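Local coordinates for protein abietadiene synthase, chloroplastic (Abies grandis, PDB 3S9V) that belongs to the largely helical terpene synthase family, combining a terpene synthase N-terminal region with a metal-binding domain, at residues Ala27-Arg32 and Ala467-Asn472; Gly350-Phe355 and Glu380-Glu385; Leu497-Glu502 and Asp538-Ala543. All coordinates share one frame; numbering follows the deposited sequence.

Contact 1: residues Ala27-Arg32 and Ala467-Asn472; sequences ASDEKR and AKLDFN
L469 points its forked end at the side chains of D29 and R32, where helix 29-46, the first helix modelled, rests on the long helix 461-491 of this predominantly helical terpene synthase fold. D29 and R32 stand three residues apart and so lie on the same side of helix 29-46; I33 and L36, one turn further on, also touch L469. The four residues occupy positions i, i+3, i+4 and i+7, the hole of a knobs-into-holes arrangement, and L469 is the knob. Both flanking side chains cross the leucine at about a right angle. Each methyl has its own neighbour: CD2 of L469 lies 3.5 Å from D29 OD1 and 3.8 Å from D29 CB, while CD1 of L469 meets CG of R32 at 3.7 Å. Leucine suits the place because its branched end can serve two neighbours at once. Arginine offers its aliphatic part to the leucine and sends its charge past it, NE forming a salt bridge with E465 one turn back along the long helix. Aspartate in the first turn, directly after the N-cap S28, would be expected to interact favourably with the helix dipole. R32 CG lies opposite the backbone N (chi1 180°), and chi2 of 53° then turns CD aside, so CG is what meets L469 CD1.

Contact 2: residues Gly350-Phe355 and Glu380-Glu385; sequences GEFFCF and ETIMEE
The ring of F352 turns its rim to I382 CD1 and E385 CB, joining a loop to the start of helix 381-397 within the helical N-terminal terpene synthase domain. I382 CD1 lies near the ring plane, 3.4 Å from F352 CZ, and E385 CB comes in at the same rim, 3.9 Å from F352 CE1. I382 and E385 are three residues apart and so share one side of the helix. The isoleucine reaches the ring through its long branch: CG1 is trans to the backbone N (chi1 -170°), and chi2 of 68° brings CD1 up to CZ. Phenylalanine suits the place because its ring is long enough to carry CE1, CE2 and CZ from the loop to the helix, in apolar surroundings that A386, C389 and I320 extend.

Further out, the loop and helix are also linked through polar groups. The ring meets the E385 side chain at CB, with backbone C and O also beside CE1; the E385 carboxylate is engaged in a salt bridge with R346. E351, next to the phenylalanine, is paired with R392 of the same helix and with R361. At phi 91° a CB on G350 would strike the preceding carbonyl O, so glycine suits the place. Its carbonyl points toward E385 O, and one water joins them, donating hydrogen bonds of 2.7 Å to both G350 O and E385 O.

Contact 3: residues Leu497-Glu502 and Asp538-Ala543; sequences LNFTRE and DDLYDA
The phenyl ring of F499 has a methyl over each face: L540 CD1 on one side, T500 CG2 on the other, both displaced from the centre toward the rim. At the edge, in the ring plane, sits CB of D539, 3.7 Å from F499 CD2. The leucine methyl makes a CH-pi contact, 4.1 Å from the ring centroid and 20° off the normal. The D539 carboxylate is turned almost perpendicular to the ring, the two planes lying 81° apart. Thus the ring meets the aspartate through its methylene, while the carboxylate of D539 is directed to T500.

That threonine donates a hydrogen bond from OG1 to D539 OD2 at 2.8 Å, striking the oxygen nearly in line with the CG-OD2 bond. With OG1 trans to the backbone N (chi1 -174°), the hydroxyl faces the helix and CG2 is left over the ring, so threonine serves with both branches. The F499 carbonyl O is packed 3.4 Å from D539 CB.

Residues D538, D539, L540, Y541 and D542 spell the aspartate-rich DDxxD sequence characteristic of class I terpene synthases, at the C-terminal end of helix 521-541; in relatives the first and often the last aspartate of this motif bind metal ions, whereas the second, D539 here, is the one turned to T500. The two residues between the aspartates are apolar or aromatic and turn into the helical bundle: L540 packs also on C575 and F553, and Y541 bonds through its hydroxyl to T554. The loop between helices 461-491 and 504-514 covers the D539 side of this helix end. F499 leans on I536 and Q571 as well, and L540 CD1 approaches to 3.9 Å from CZ of F499, the outermost carbon of the ring.

From the N terminus, the chain enters contact 1 almost at once but completes it only at 467-472, more than 430 residues later, so the long helix 461-491 comes back to lie against the first helix. Contact 2 opens and closes within that large loop, joining a loop segment to helix 381-397 in the N-terminal terpene synthase region; it lies on the opposite side of the chain's centre, about 26 Å from contact 1 between nearest atoms. Contact 3 follows in series, its loop starting just after helix 461-491 ends and closing on helix 521-541 in the metal-binding domain. Its centre is about 48 Å from that of contact 2, and none of the three touch.

Contact 1: residues Ala27-Arg32 and Ala467-Asn472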
ATOM      1  N   ALA A  27      31.943 -12.259  -0.729  1.00 77.53           N
ATOM      2  CA  ALA A  27      30.508 -12.301  -1.128  1.00 76.86           C
ATOM      3  C   ALA A  27      29.979 -10.893  -1.404  1.00 76.98           C
ATOM      4  O   ALA A  27      29.531 -10.199  -0.488  1.00 78.05           O
ATOM      5  CB  ALA A  27      29.685 -12.969  -0.027  1.00 77.90           C
ATOM      6  N   SER A  28      30.030 -10.479  -2.669  1.00 74.86           N
ATOM      7  CA  SER A  28      29.561  -9.154  -3.073  1.00 70.65           C
ATOM      8  C   SER A  28      28.065  -8.956  -2.799  1.00 69.34           C
ATOM      9  O   SER A  28      27.339  -9.908  -2.491  1.00 68.58           O
ATOM     10  CB  SER A  28      29.847  -8.926  -4.561  1.00 68.68           C
ATOM     11  OG  SER A  28      29.199  -9.896  -5.368  1.00 62.22           O
ATOM     12  N   ASP A  29      27.613  -7.711  -2.915  1.00 66.08           N
ATOM     13  CA  ASP A  29      26.212  -7.387  -2.678  1.00 63.35           C
ATOM     14  C   ASP A  29      25.282  -8.112  -3.642  1.00 58.15           C
ATOM     15  O   ASP A  29      24.090  -8.238  -3.378  1.00 59.22           O
ATOM     16  CB  ASP A  29      25.986  -5.874  -2.779  1.00 66.48           C
ATOM     17  CG  ASP A  29      26.673  -5.106  -1.660  1.00 70.33           C
ATOM     18  OD1 ASP A  29      26.551  -5.527  -0.489  1.00 70.26           O
ATOM     19  OD2 ASP A  29      27.329  -4.080  -1.948  1.00 72.87           O
ATOM     20  N   GLU A  30      25.825  -8.590  -4.756  1.00 53.47           N
ATOM     21  CA  GLU A  30      25.018  -9.309  -5.732  1.00 51.26           C
ATOM     22  C   GLU A  30      24.716 -10.715  -5.220  1.00 48.93           C
ATOM     23  O   GLU A  30      23.613 -11.233  -5.410  1.00 44.16           O
ATOM     24  CB  GLU A  30      25.742  -9.394  -7.075  1.00 50.56           C
ATOM     25  CG  GLU A  30      24.894 -10.004  -8.177  1.00 61.88           C
ATOM     26  CD  GLU A  30      23.681  -9.151  -8.531  1.00 69.74           C
ATOM     27  OE1 GLU A  30      22.770  -9.667  -9.213  1.00 72.97           O
ATOM     28  OE2 GLU A  30      23.641  -7.965  -8.134  1.00 68.16           O
ATOM     29  N   LYS A  31      25.700 -11.329  -4.570  1.00 47.01           N
ATOM     30  CA  LYS A  31      25.517 -12.664  -4.023  1.00 45.95           C
ATOM     31  C   LYS A  31      24.581 -12.568  -2.825  1.00 40.84           C
ATOM     32  O   LYS A  31      23.733 -13.433  -2.616  1.00 40.61           O
ATOM     33  CB  LYS A  31      26.854 -13.258  -3.579  1.00 52.14           C
ATOM     34  CG  LYS A  31      26.730 -14.617  -2.903  1.00 54.71           C
ATOM     35  CD  LYS A  31      28.039 -15.023  -2.248  1.00 65.93           C
ATOM     36  CE  LYS A  31      27.895 -16.318  -1.465  1.00 69.48           C
ATOM     37  NZ  LYS A  31      29.159 -16.685  -0.765  1.00 71.49           N
ATOM     38  N   ARG A  32      24.747 -11.509  -2.041  1.00 35.60           N
ATOM     39  CA  ARG A  32      23.914 -11.295  -0.871  1.00 38.52           C
ATOM     40  C   ARG A  32      22.454 -11.157  -1.314  1.00 41.00           C
ATOM     41  O   ARG A  32      21.548 -11.689  -0.669  1.00 40.40           O
ATOM     42  CB  ARG A  32      24.375 -10.038  -0.121  1.00 36.78           C
ATOM     43  CG  ARG A  32      23.570  -9.709   1.138  1.00 36.19           C
ATOM     44  CD  ARG A  32      23.481 -10.899   2.107  1.00 33.27           C
ATOM     45  NE  ARG A  32      22.932 -10.500   3.405  1.00 33.88           N
ATOM     46  CZ  ARG A  32      22.440 -11.341   4.313  1.00 37.08           C
ATOM     47  NH1 ARG A  32      22.420 -12.646   4.076  1.00 37.74           N
ATOM     48  NH2 ARG A  32      21.959 -10.874   5.461  1.00 29.88           N
ATOM     49  N   ALA A 467      15.600  -4.717   0.150  1.00 22.92           N
ATOM     50  CA  ALA A 467      15.012  -3.514  -0.437  1.00 20.64           C
ATOM     51  C   ALA A 467      16.059  -2.419  -0.667  1.00 24.16           C
ATOM     52  O   ALA A 467      16.010  -1.697  -1.668  1.00 24.09           O
ATOM     53  CB  ALA A 467      13.903  -2.982   0.467  1.00 15.81           C
ATOM     54  N   LYS A 468      16.997  -2.286   0.266  1.00 21.78           N
ATOM     55  CA  LYS A 468      18.033  -1.273   0.140  1.00 24.07           C
ATOM     56  C   LYS A 468      19.065  -1.669  -0.917  1.00 24.25           C
ATOM     57  O   LYS A 468      19.410  -0.871  -1.794  1.00 23.03           O
ATOM     58  CB  LYS A 468      18.708  -1.036   1.495  1.00 22.93           C
ATOM     59  CG  LYS A 468      17.791  -0.400   2.531  1.00 25.01           C
ATOM     60  CD  LYS A 468      18.528  -0.095   3.831  1.00 29.54           C
ATOM     61  CE  LYS A 468      17.637   0.663   4.801  1.00 31.02           C
ATOM     62  NZ  LYS A 468      18.307   0.883   6.114  1.00 36.77           N
ATOM     63  N   LEU A 469      19.546  -2.903  -0.840  1.00 24.10           N
ATOM     64  CA  LEU A 469      20.526  -3.382  -1.805  1.00 25.30           C
ATOM     65  C   LEU A 469      19.968  -3.331  -3.227  1.00 24.71           C
ATOM     66  O   LEU A 469      20.662  -2.940  -4.164  1.00 25.57           O
ATOM     67  CB  LEU A 469      20.943  -4.822  -1.470  1.00 23.60           C
ATOM     68  CG  LEU A 469      21.874  -5.029  -0.268  1.00 30.63           C
ATOM     69  CD1 LEU A 469      21.981  -6.507   0.071  1.00 21.70           C
ATOM     70  CD2 LEU A 469      23.249  -4.458  -0.590  1.00 28.44           C
ATOM     71  N   ASP A 470      18.708  -3.719  -3.383  1.00 25.90           N
ATOM     72  CA  ASP A 470      18.088  -3.746  -4.701  1.00 26.20           C
ATOM     73  C   ASP A 470      17.825  -2.340  -5.222  1.00 27.03           C
ATOM     74  O   ASP A 470      18.022  -2.070  -6.410  1.00 26.97           O
ATOM     75  CB  ASP A 470      16.781  -4.552  -4.661  1.00 28.64           C
ATOM     76  CG  ASP A 470      16.250  -4.892  -6.058  1.00 39.06           C
ATOM     77  OD1 ASP A 470      17.013  -5.463  -6.870  1.00 37.16           O
ATOM     78  OD2 ASP A 470      15.066  -4.598  -6.340  1.00 46.12           O
ATOM     79  N   PHE A 471      17.390  -1.448  -4.335  1.00 23.42           N
ATOM     80  CA  PHE A 471      17.108  -0.077  -4.734  1.00 22.65           C
ATOM     81  C   PHE A 471      18.359   0.646  -5.212  1.00 24.63           C
ATOM     82  O   PHE A 471      18.316   1.371  -6.210  1.00 23.33           O
ATOM     83  CB  PHE A 471      16.479   0.700  -3.582  1.00 21.64           C
ATOM     84  CG  PHE A 471      16.070   2.098  -3.946  1.00 21.41           C
ATOM     85  CD1 PHE A 471      16.999   3.132  -3.946  1.00 22.75           C
ATOM     86  CD2 PHE A 471      14.750   2.380  -4.300  1.00 24.68           C
ATOM     87  CE1 PHE A 471      16.620   4.429  -4.288  1.00 19.23           C
ATOM     88  CE2 PHE A 471      14.357   3.672  -4.646  1.00 19.59           C
ATOM     89  CZ  PHE A 471      15.296   4.700  -4.639  1.00 24.81           C
ATOM     90  N   ASN A 472      19.470   0.456  -4.508  1.00 26.49           N
ATOM     91  CA  ASN A 472      20.719   1.105  -4.902  1.00 26.01           C
ATOM     92  C   ASN A 472      21.304   0.469  -6.161  1.00 25.87           C
ATOM     93  O   ASN A 472      21.867   1.162  -7.004  1.00 25.42           O
ATOM     94  CB  ASN A 472      21.743   1.058  -3.761  1.00 22.34           C
ATOM     95  CG  ASN A 472      21.325   1.909  -2.576  1.00 29.92           C
ATOM     96  OD1 ASN A 472      20.685   2.951  -2.742  1.00 33.22           O
ATOM     97  ND2 ASN A 472      21.696   1.481  -1.375  1.00 24.94           N
TER

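Contact 2: residues Gly350-Phe355 and Glu380-Glu385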
ATOM      1  N   GLY A 350     -22.011   7.005   7.230  1.00 43.06           N
ATOM      2  CA  GLY A 350     -20.881   7.065   6.321  1.00 38.89           C
ATOM      3  C   GLY A 350     -19.504   6.993   6.959  1.00 35.53           C
ATOM      4  O   GLY A 350     -18.498   7.237   6.288  1.00 35.44           O
ATOM      5  N   GLU A 351     -19.446   6.685   8.251  1.00 32.84           N
ATOM      6  CA  GLU A 351     -18.165   6.555   8.936  1.00 29.41           C
ATOM      7  C   GLU A 351     -17.806   5.080   8.921  1.00 24.86           C
ATOM      8  O   GLU A 351     -18.685   4.230   9.016  1.00 23.20           O
ATOM      9  CB  GLU A 351     -18.264   7.044  10.380  1.00 32.81           C
ATOM     10  CG  GLU A 351     -18.402   8.540  10.503  1.00 42.04           C
ATOM     11  CD  GLU A 351     -17.322   9.271   9.731  1.00 51.54           C
ATOM     12  OE1 GLU A 351     -16.127   9.012   9.994  1.00 50.20           O
ATOM     13  OE2 GLU A 351     -17.670  10.099   8.861  1.00 58.25           O
ATOM     14  N   PHE A 352     -16.524   4.772   8.780  1.00 23.18           N
ATOM     15  CA  PHE A 352     -16.095   3.379   8.764  1.00 21.41           C
ATOM     16  C   PHE A 352     -15.313   3.035  10.020  1.00 23.27           C
ATOM     17  O   PHE A 352     -14.504   3.834  10.494  1.00 23.30           O
ATOM     18  CB  PHE A 352     -15.236   3.089   7.536  1.00 21.22           C
ATOM     19  CG  PHE A 352     -15.981   3.188   6.245  1.00 22.83           C
ATOM     20  CD1 PHE A 352     -16.375   4.426   5.751  1.00 15.28           C
ATOM     21  CD2 PHE A 352     -16.298   2.040   5.525  1.00 12.22           C
ATOM     22  CE1 PHE A 352     -17.070   4.520   4.558  1.00 17.50           C
ATOM     23  CE2 PHE A 352     -16.993   2.119   4.334  1.00 15.73           C
ATOM     24  CZ  PHE A 352     -17.381   3.362   3.846  1.00 24.21           C
ATOM     25  N   PHE A 353     -15.562   1.838  10.548  1.00 16.12           N
ATOM     26  CA  PHE A 353     -14.899   1.373  11.752  1.00 17.73           C
ATOM     27  C   PHE A 353     -14.298  -0.016  11.502  1.00 18.23           C
ATOM     28  O   PHE A 353     -14.658  -0.681  10.533  1.00 16.44           O
ATOM     29  CB  PHE A 353     -15.911   1.370  12.902  1.00 21.08           C
ATOM     30  CG  PHE A 353     -16.486   2.739  13.194  1.00 13.99           C
ATOM     31  CD1 PHE A 353     -15.792   3.645  13.991  1.00 14.72           C
ATOM     32  CD2 PHE A 353     -17.691   3.135  12.629  1.00 18.25           C
ATOM     33  CE1 PHE A 353     -16.290   4.931  14.220  1.00 19.81           C
ATOM     34  CE2 PHE A 353     -18.203   4.419  12.847  1.00 23.74           C
ATOM     35  CZ  PHE A 353     -17.499   5.317  13.646  1.00 28.70           C
ATOM     36  N   CYS A 354     -13.377  -0.438  12.362  1.00 15.80           N
ATOM     37  CA  CYS A 354     -12.700  -1.716  12.191  1.00 20.00           C
ATOM     38  C   CYS A 354     -13.605  -2.944  12.344  1.00 23.10           C
ATOM     39  O   CYS A 354     -13.344  -3.995  11.749  1.00 25.46           O
ATOM     40  CB  CYS A 354     -11.508  -1.802  13.155  1.00 22.96           C
ATOM     41  SG  CYS A 354     -10.226  -2.998  12.676  0.50 27.58           S
ATOM     42  N   PHE A 355     -14.669  -2.816  13.128  1.00 25.64           N
ATOM     43  CA  PHE A 355     -15.594  -3.928  13.325  1.00 26.21           C
ATOM     44  C   PHE A 355     -17.051  -3.506  13.198  1.00 27.00           C
ATOM     45  O   PHE A 355     -17.407  -2.376  13.519  1.00 28.20           O
ATOM     46  CB  PHE A 355     -15.376  -4.574  14.696  1.00 21.48           C
ATOM     47  CG  PHE A 355     -14.029  -5.216  14.855  1.00 23.49           C
ATOM     48  CD1 PHE A 355     -12.983  -4.530  15.464  1.00 19.00           C
ATOM     49  CD2 PHE A 355     -13.800  -6.501  14.379  1.00 17.02           C
ATOM     50  CE1 PHE A 355     -11.722  -5.117  15.600  1.00 19.73           C
ATOM     51  CE2 PHE A 355     -12.543  -7.098  14.508  1.00 20.89           C
ATOM     52  CZ  PHE A 355     -11.503  -6.403  15.120  1.00 23.42           C
ATOM     53  N   GLU A 380     -18.559   2.880  -7.778  1.00 22.56           N
ATOM     54  CA  GLU A 380     -18.379   2.268  -6.469  1.00 22.81           C
ATOM     55  C   GLU A 380     -18.466   3.337  -5.386  1.00 23.29           C
ATOM     56  O   GLU A 380     -17.453   3.773  -4.829  1.00 23.33           O
ATOM     57  CB  GLU A 380     -17.043   1.529  -6.408  1.00 14.44           C
ATOM     58  CG  GLU A 380     -16.937   0.444  -7.471  1.00 32.86           C
ATOM     59  CD  GLU A 380     -15.765  -0.501  -7.267  1.00 30.78           C
ATOM     60  OE1 GLU A 380     -14.640  -0.021  -7.021  1.00 24.94           O
ATOM     61  OE2 GLU A 380     -15.973  -1.727  -7.366  1.00 39.72           O
ATOM     62  N   THR A 381     -19.697   3.758  -5.107  1.00 24.58           N
ATOM     63  CA  THR A 381     -19.977   4.788  -4.106  1.00 26.39           C
ATOM     64  C   THR A 381     -19.314   4.521  -2.749  1.00 26.72           C
ATOM     65  O   THR A 381     -18.814   5.442  -2.105  1.00 31.78           O
ATOM     66  CB  THR A 381     -21.500   4.934  -3.894  1.00 25.06           C
ATOM     67  OG1 THR A 381     -22.109   5.356  -5.118  1.00 29.04           O
ATOM     68  CG2 THR A 381     -21.802   5.950  -2.812  1.00 20.30           C
ATOM     69  N   ILE A 382     -19.306   3.265  -2.316  1.00 24.04           N
ATOM     70  CA  ILE A 382     -18.710   2.915  -1.030  1.00 25.60           C
ATOM     71  C   ILE A 382     -17.230   3.310  -0.947  1.00 25.83           C
ATOM     72  O   ILE A 382     -16.773   3.760   0.095  1.00 24.89           O
ATOM     73  CB  ILE A 382     -18.844   1.396  -0.747  1.00 26.39           C
ATOM     74  CG1 ILE A 382     -18.449   1.091   0.698  1.00 31.86           C
ATOM     75  CG2 ILE A 382     -17.970   0.602  -1.701  1.00 21.26           C
ATOM     76  CD1 ILE A 382     -19.409   1.658   1.718  1.00 35.40           C
ATOM     77  N   MET A 383     -16.494   3.146  -2.043  1.00 25.91           N
ATOM     78  CA  MET A 383     -15.072   3.484  -2.071  1.00 24.05           C
ATOM     79  C   MET A 383     -14.868   4.985  -1.931  1.00 21.49           C
ATOM     80  O   MET A 383     -13.893   5.429  -1.335  1.00 23.11           O
ATOM     81  CB  MET A 383     -14.424   2.985  -3.375  1.00 22.67           C
ATOM     82  CG  MET A 383     -14.392   1.459  -3.526  1.00 20.21           C
ATOM     83  SD  MET A 383     -13.228   0.602  -2.416  1.00 23.19           S
ATOM     84  CE  MET A 383     -11.873   0.321  -3.527  1.00 37.29           C
ATOM     85  N   GLU A 384     -15.786   5.765  -2.494  1.00 23.78           N
ATOM     86  CA  GLU A 384     -15.716   7.221  -2.410  1.00 22.80           C
ATOM     87  C   GLU A 384     -15.954   7.625  -0.957  1.00 21.39           C
ATOM     88  O   GLU A 384     -15.256   8.479  -0.413  1.00 24.21           O
ATOM     89  CB  GLU A 384     -16.788   7.847  -3.296  1.00 33.21           C
ATOM     90  CG  GLU A 384     -16.679   9.351  -3.474  1.00 46.46           C
ATOM     91  CD  GLU A 384     -17.875   9.923  -4.233  1.00 68.25           C
ATOM     92  OE1 GLU A 384     -18.268   9.333  -5.271  1.00 63.97           O
ATOM     93  OE2 GLU A 384     -18.417  10.964  -3.792  1.00 72.71           O
ATOM     94  N   GLU A 385     -16.949   7.006  -0.327  1.00 18.61           N
ATOM     95  CA  GLU A 385     -17.250   7.302   1.074  1.00 20.13           C
ATOM     96  C   GLU A 385     -16.065   6.905   1.960  1.00 21.19           C
ATOM     97  O   GLU A 385     -15.745   7.609   2.912  1.00 21.87           O
ATOM     98  CB  GLU A 385     -18.498   6.544   1.536  1.00 10.67           C
ATOM     99  CG  GLU A 385     -19.717   6.737   0.649  1.00 25.89           C
ATOM    100  CD  GLU A 385     -20.960   6.046   1.194  1.00 36.28           C
ATOM    101  OE1 GLU A 385     -20.915   4.820   1.452  1.00 33.72           O
ATOM    102  OE2 GLU A 385     -21.990   6.732   1.361  1.00 41.69           O
TER
HETATM  103  O   HOH W   1     -17.665   8.872   4.298  1.00 27.38           O

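Contact 3: residues Leu497-Glu502 and Asp538-Ala543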
ATOM      1  N   LEU A 497      19.249  24.315 -30.628  1.00 60.14           N
ATOM      2  CA  LEU A 497      17.844  24.701 -30.542  1.00 60.27           C
ATOM      3  C   LEU A 497      17.640  25.736 -29.441  1.00 60.50           C
ATOM      4  O   LEU A 497      17.953  25.488 -28.279  1.00 62.87           O
ATOM      5  CB  LEU A 497      16.980  23.471 -30.257  1.00 61.06           C
ATOM      6  CG  LEU A 497      17.169  22.281 -31.200  1.00 57.02           C
ATOM      7  CD1 LEU A 497      16.262  21.141 -30.766  1.00 56.58           C
ATOM      8  CD2 LEU A 497      16.870  22.699 -32.627  1.00 54.81           C
ATOM      9  N   ASN A 498      17.105  26.894 -29.810  1.00 59.08           N
ATOM     10  CA  ASN A 498      16.880  27.960 -28.847  1.00 57.88           C
ATOM     11  C   ASN A 498      15.411  28.153 -28.503  1.00 57.75           C
ATOM     12  O   ASN A 498      15.062  29.064 -27.750  1.00 58.59           O
ATOM     13  CB  ASN A 498      17.456  29.272 -29.384  1.00 60.52           C
ATOM     14  CG  ASN A 498      16.947  29.605 -30.774  1.00 63.38           C
ATOM     15  OD1 ASN A 498      15.739  29.674 -31.009  1.00 59.02           O
ATOM     16  ND2 ASN A 498      17.870  29.813 -31.705  1.00 64.68           N
ATOM     17  N   PHE A 499      14.550  27.303 -29.051  1.00 56.64           N
ATOM     18  CA  PHE A 499      13.117  27.411 -28.786  1.00 55.93           C
ATOM     19  C   PHE A 499      12.653  26.399 -27.752  1.00 57.76           C
ATOM     20  O   PHE A 499      11.464  26.326 -27.432  1.00 58.34           O
ATOM     21  CB  PHE A 499      12.316  27.214 -30.070  1.00 50.13           C
ATOM     22  CG  PHE A 499      12.580  25.908 -30.752  1.00 43.55           C
ATOM     23  CD1 PHE A 499      13.634  25.780 -31.649  1.00 38.56           C
ATOM     24  CD2 PHE A 499      11.785  24.798 -30.487  1.00 35.33           C
ATOM     25  CE1 PHE A 499      13.892  24.564 -32.276  1.00 38.64           C
ATOM     26  CE2 PHE A 499      12.034  23.577 -31.106  1.00 29.33           C
ATOM     27  CZ  PHE A 499      13.089  23.460 -32.002  1.00 40.45           C
ATOM     28  N   THR A 500      13.589  25.615 -27.231  1.00 59.51           N
ATOM     29  CA  THR A 500      13.254  24.616 -26.226  1.00 61.87           C
ATOM     30  C   THR A 500      14.370  24.443 -25.199  1.00 61.77           C
ATOM     31  O   THR A 500      15.554  24.386 -25.548  1.00 60.92           O
ATOM     32  CB  THR A 500      12.941  23.248 -26.881  1.00 61.06           C
ATOM     33  OG1 THR A 500      12.488  22.333 -25.874  1.00 62.31           O
ATOM     34  CG2 THR A 500      14.180  22.676 -27.567  1.00 59.90           C
ATOM     35  N   ARG A 501      13.975  24.369 -23.931  1.00 62.85           N
ATOM     36  CA  ARG A 501      14.909  24.207 -22.821  1.00 63.85           C
ATOM     37  C   ARG A 501      15.282  22.743 -22.587  1.00 63.76           C
ATOM     38  O   ARG A 501      14.411  21.894 -22.388  1.00 66.09           O
ATOM     39  CB  ARG A 501      14.304  24.786 -21.541  1.00 63.42           C
ATOM     40  CG  ARG A 501      12.860  24.376 -21.311  1.00 70.95           C
ATOM     41  CD  ARG A 501      12.538  24.303 -19.832  1.00 77.30           C
ATOM     42  NE  ARG A 501      13.374  23.311 -19.163  1.00 82.63           N
ATOM     43  CZ  ARG A 501      13.193  22.892 -17.915  1.00 84.94           C
ATOM     44  NH1 ARG A 501      12.197  23.380 -17.186  1.00 86.16           N
ATOM     45  NH2 ARG A 501      14.008  21.983 -17.395  1.00 82.64           N
ATOM     46  N   GLU A 502      16.583  22.463 -22.615  1.00 60.99           N
ATOM     47  CA  GLU A 502      17.107  21.116 -22.404  1.00 57.62           C
ATOM     48  C   GLU A 502      16.667  20.594 -21.034  1.00 56.50           C
ATOM     49  O   GLU A 502      16.637  21.351 -20.060  1.00 58.74           O
ATOM     50  CB  GLU A 502      18.637  21.145 -22.497  1.00 57.83           C
ATOM     51  CG  GLU A 502      19.323  19.804 -22.287  1.00 60.21           C
ATOM     52  CD  GLU A 502      19.487  19.431 -20.825  1.00 63.12           C
ATOM     53  OE1 GLU A 502      19.922  18.290 -20.556  1.00 65.94           O
ATOM     54  OE2 GLU A 502      19.192  20.271 -19.946  1.00 59.65           O
ATOM     55  N   ASP A 538       6.664  20.081 -29.844  1.00 27.18           N
ATOM     56  CA  ASP A 538       5.545  20.809 -29.264  1.00 31.47           C
ATOM     57  C   ASP A 538       5.891  22.296 -29.276  1.00 33.75           C
ATOM     58  O   ASP A 538       5.052  23.132 -29.617  1.00 33.71           O
ATOM     59  CB  ASP A 538       5.299  20.360 -27.825  1.00 38.01           C
ATOM     60  CG  ASP A 538       4.005  20.898 -27.264  1.00 46.02           C
ATOM     61  OD1 ASP A 538       3.778  20.756 -26.045  1.00 52.89           O
ATOM     62  OD2 ASP A 538       3.209  21.459 -28.045  1.00 56.47           O
ATOM     63  N   ASP A 539       7.126  22.623 -28.896  1.00 32.63           N
ATOM     64  CA  ASP A 539       7.559  24.018 -28.881  1.00 36.94           C
ATOM     65  C   ASP A 539       7.669  24.541 -30.315  1.00 37.03           C
ATOM     66  O   ASP A 539       7.303  25.683 -30.603  1.00 36.98           O
ATOM     67  CB  ASP A 539       8.915  24.174 -28.176  1.00 42.86           C
ATOM     68  CG  ASP A 539       8.854  23.840 -26.689  1.00 54.90           C
ATOM     69  OD1 ASP A 539       7.818  24.125 -26.044  1.00 62.86           O
ATOM     70  OD2 ASP A 539       9.856  23.307 -26.158  1.00 53.87           O
ATOM     71  N   LEU A 540       8.169  23.696 -31.211  1.00 32.69           N
ATOM     72  CA  LEU A 540       8.318  24.074 -32.608  1.00 31.74           C
ATOM     73  C   LEU A 540       6.967  24.461 -33.213  1.00 32.10           C
ATOM     74  O   LEU A 540       6.814  25.559 -33.739  1.00 31.45           O
ATOM     75  CB  LEU A 540       8.925  22.921 -33.409  1.00 28.11           C
ATOM     76  CG  LEU A 540       9.340  23.304 -34.830  1.00 33.76           C
ATOM     77  CD1 LEU A 540      10.492  24.319 -34.751  1.00 29.66           C
ATOM     78  CD2 LEU A 540       9.765  22.069 -35.611  1.00 25.54           C
ATOM     79  N   TYR A 541       5.990  23.558 -33.135  1.00 30.93           N
ATOM     80  CA  TYR A 541       4.663  23.826 -33.681  1.00 30.84           C
ATOM     81  C   TYR A 541       3.928  24.926 -32.935  1.00 33.33           C
ATOM     82  O   TYR A 541       3.004  25.521 -33.469  1.00 37.77           O
ATOM     83  CB  TYR A 541       3.798  22.562 -33.677  1.00 20.31           C
ATOM     84  CG  TYR A 541       4.100  21.614 -34.810  1.00 21.51           C
ATOM     85  CD1 TYR A 541       5.340  20.982 -34.907  1.00 20.14           C
ATOM     86  CD2 TYR A 541       3.167  21.389 -35.818  1.00 20.53           C
ATOM     87  CE1 TYR A 541       5.644  20.156 -35.988  1.00 23.72           C
ATOM     88  CE2 TYR A 541       3.463  20.565 -36.905  1.00 22.47           C
ATOM     89  CZ  TYR A 541       4.704  19.957 -36.985  1.00 22.38           C
ATOM     90  OH  TYR A 541       5.017  19.182 -38.079  1.00 25.13           O
ATOM     91  N   ASP A 542       4.330  25.198 -31.702  1.00 37.57           N
ATOM     92  CA  ASP A 542       3.670  26.239 -30.923  1.00 44.98           C
ATOM     93  C   ASP A 542       4.506  27.516 -30.911  1.00 47.56           C
ATOM     94  O   ASP A 542       4.180  28.473 -30.210  1.00 45.00           O
ATOM     95  CB  ASP A 542       3.427  25.755 -29.488  1.00 48.40           C
ATOM     96  CG  ASP A 542       2.674  26.769 -28.647  1.00 53.51           C
ATOM     97  OD1 ASP A 542       1.613  27.245 -29.104  1.00 63.90           O
ATOM     98  OD2 ASP A 542       3.136  27.088 -27.531  1.00 49.50           O
ATOM     99  N   ALA A 543       5.578  27.524 -31.701  1.00 51.68           N
ATOM    100  CA  ALA A 543       6.470  28.677 -31.777  1.00 56.57           C
ATOM    101  C   ALA A 543       5.787  29.863 -32.452  1.00 60.66           C
ATOM    102  O   ALA A 543       6.377  30.936 -32.588  1.00 61.46           O
ATOM    103  CB  ALA A 543       7.746  28.305 -32.532  1.00 52.73           C
TER